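Local coordinates for protein Cog7 (Kluyveromyces lactis, PDB 4U6U) that forms, together with Cog5, part of the conserved oligomeric Golgi complex, a multisubunit tethering complex that probably acts in vesicle fusion, at residues A5-L10 / D51-H56. Sequence-based numbering, arbitrary orientation.
Sequences ANDPLL and DYYSGH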
loop_
_atom_site.group_PDB
_atom_site.type_symbol
_atom_site.label_atom_id
_atom_site.label_comp_id
_atom_site.label_asym_id
_atom_site.label_seq_id
_atom_site.Cartn_x
_atom_site.Cartn_y
_atom_site.Cartn_z
ATOM N N ALA A 5 -5.085 -45.964 -30.444
ATOM C CA ALA A 5 -5.357 -45.457 -29.110
ATOM C C ALA A 5 -5.188 -43.924 -29.028
ATOM O O ALA A 5 -5.876 -43.281 -28.234
ATOM C CB ALA A 5 -4.464 -46.160 -28.081
ATOM N N ASN A 6 -4.277 -43.358 -29.834
ATOM C CA ASN A 6 -3.930 -41.909 -29.838
ATOM C C ASN A 6 -3.171 -41.429 -28.602
ATOM O O ASN A 6 -3.037 -42.166 -27.625
ATOM C CB ASN A 6 -5.160 -41.033 -30.056
ATOM C CG ASN A 6 -5.487 -40.889 -31.516
ATOM O OD1 ASN A 6 -5.655 -41.884 -32.233
ATOM N ND2 ASN A 6 -5.533 -39.646 -31.989
ATOM N N ASP A 7 -2.678 -40.190 -28.640
ATOM C CA ASP A 7 -1.816 -39.707 -27.558
ATOM C C ASP A 7 -2.679 -39.272 -26.400
ATOM O O ASP A 7 -3.671 -38.570 -26.604
ATOM C CB ASP A 7 -0.938 -38.543 -28.067
ATOM C CG ASP A 7 -0.062 -37.891 -26.972
ATOM O OD1 ASP A 7 0.658 -38.572 -26.209
ATOM O OD2 ASP A 7 -0.070 -36.649 -26.902
ATOM N N PRO A 8 -2.303 -39.686 -25.177
ATOM C CA PRO A 8 -3.003 -39.334 -23.945
ATOM C C PRO A 8 -3.346 -37.861 -23.916
ATOM O O PRO A 8 -4.499 -37.507 -23.689
ATOM C CB PRO A 8 -1.988 -39.693 -22.841
ATOM C CG PRO A 8 -0.702 -39.997 -23.544
ATOM C CD PRO A 8 -1.143 -40.530 -24.882
ATOM N N LEU A 9 -2.355 -37.026 -24.215
ATOM C CA LEU A 9 -2.503 -35.576 -24.141
ATOM C C LEU A 9 -3.679 -35.118 -24.958
ATOM O O LEU A 9 -4.497 -34.353 -24.468
ATOM C CB LEU A 9 -1.242 -34.872 -24.634
ATOM C CG LEU A 9 -0.818 -33.604 -23.908
ATOM C CD1 LEU A 9 -0.792 -32.440 -24.878
ATOM C CD2 LEU A 9 -1.754 -33.333 -22.729
ATOM N N LEU A 10 -3.804 -35.615 -26.182
ATOM C CA LEU A 10 -4.943 -35.226 -26.989
ATOM C C LEU A 10 -6.215 -35.897 -26.477
ATOM O O LEU A 10 -7.265 -35.258 -26.427
ATOM C CB LEU A 10 -4.717 -35.538 -28.457
ATOM C CG LEU A 10 -5.911 -35.157 -29.334
ATOM C CD1 LEU A 10 -6.284 -33.719 -29.155
ATOM C CD2 LEU A 10 -5.580 -35.391 -30.757
ATOM N N ASP A 51 -0.382 -26.404 -28.236
ATOM C CA ASP A 51 -0.582 -25.511 -29.352
ATOM C C ASP A 51 -0.813 -26.268 -30.657
ATOM O O ASP A 51 -1.753 -25.943 -31.380
ATOM C CB ASP A 51 0.587 -24.562 -29.497
ATOM C CG ASP A 51 0.445 -23.367 -28.617
ATOM O OD1 ASP A 51 -0.688 -23.171 -28.090
ATOM O OD2 ASP A 51 1.441 -22.621 -28.492
ATOM N N TYR A 52 0.000 -27.289 -30.934
ATOM C CA TYR A 52 -0.172 -28.090 -32.145
ATOM C C TYR A 52 -1.588 -28.686 -32.184
ATOM O O TYR A 52 -2.296 -28.592 -33.179
ATOM C CB TYR A 52 0.853 -29.217 -32.217
ATOM C CG TYR A 52 0.575 -30.165 -33.339
ATOM C CD1 TYR A 52 1.006 -29.892 -34.584
ATOM C CD2 TYR A 52 -0.193 -31.308 -33.148
ATOM C CE1 TYR A 52 0.742 -30.723 -35.613
ATOM C CE2 TYR A 52 -0.474 -32.174 -34.212
ATOM C CZ TYR A 52 -0.001 -31.864 -35.448
ATOM O OH TYR A 52 -0.248 -32.670 -36.560
ATOM N N TYR A 53 -1.980 -29.301 -31.081
ATOM C CA TYR A 53 -3.280 -29.920 -30.957
ATOM C C TYR A 53 -4.388 -28.907 -31.171
ATOM O O TYR A 53 -5.391 -29.178 -31.836
ATOM C CB TYR A 53 -3.399 -30.594 -29.573
ATOM C CG TYR A 53 -2.624 -31.887 -29.535
ATOM C CD1 TYR A 53 -2.565 -32.699 -30.660
ATOM C CD2 TYR A 53 -1.935 -32.283 -28.408
ATOM C CE1 TYR A 53 -1.864 -33.878 -30.656
ATOM C CE2 TYR A 53 -1.211 -33.466 -28.398
ATOM C CZ TYR A 53 -1.184 -34.257 -29.529
ATOM O OH TYR A 53 -0.493 -35.445 -29.553
ATOM N N SER A 54 -4.202 -27.721 -30.628
ATOM C CA SER A 54 -5.203 -26.699 -30.825
ATOM C C SER A 54 -5.526 -26.447 -32.320
ATOM O O SER A 54 -6.702 -26.377 -32.724
ATOM C CB SER A 54 -4.738 -25.419 -30.184
ATOM O OG SER A 54 -5.500 -24.373 -30.699
ATOM N N GLY A 55 -4.482 -26.372 -33.136
ATOM C CA GLY A 55 -4.633 -26.104 -34.551
ATOM C C GLY A 55 -5.105 -27.296 -35.340
ATOM O O GLY A 55 -5.744 -27.156 -36.390
ATOM N N HIS A 56 -4.734 -28.471 -34.848
ATOM C CA HIS A 56 -5.171 -29.726 -35.405
ATOM C C HIS A 56 -6.664 -29.791 -35.209
ATOM O O HIS A 56 -7.412 -30.089 -36.145
ATOM C CB HIS A 56 -4.462 -30.908 -34.736
ATOM C CG HIS A 56 -5.010 -32.250 -35.131
ATOM N ND1 HIS A 56 -4.805 -32.797 -36.376
ATOM C CD2 HIS A 56 -5.742 -33.151 -34.441
ATOM C CE1 HIS A 56 -5.419 -33.964 -36.451
ATOM N NE2 HIS A 56 -5.987 -34.210 -35.285
#
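Leu10 and Tyr53 mark the nearest backbone approach, with CA of Leu10 6.8 Å from CA of Tyr53, where the first turn of short helix 8-13 comes up against the middle of long helix 38-68. Tyr53 reaches across and is met on several sides. Its CG is anti to the carbonyl carbon (chi1 -76°), which sends the ring out to Leu10, whose CB sits over the centre of one face, 3.9 Å from the ring centroid, in a CH-pi contact. At the ring's edge, in plane, Leu9 CD1 lies 3.7 Å from Tyr53 CE2. Beyond the ring, Tyr53 OH donates a hydrogen bond of 2.9 Å to Asp7 OD2, coming from the anti side and 31° out of the carboxylate plane. The same oxygen forms a salt bridge with Lys49. A phenylalanine here would probably leave Asp7 OD2 without its hydroxyl donor, with Lys49 as its remaining partner among those described. Leu10 CD2 also brushes His56 CD2 at 4.3 Å, while Ile27 of the Cog5 chain packs on Tyr53. In this N-terminal part of Cog7, short helix 8-13, with Asp7 at its N-cap position, thus folds back onto long helix 38-68, which also packs against Cog5.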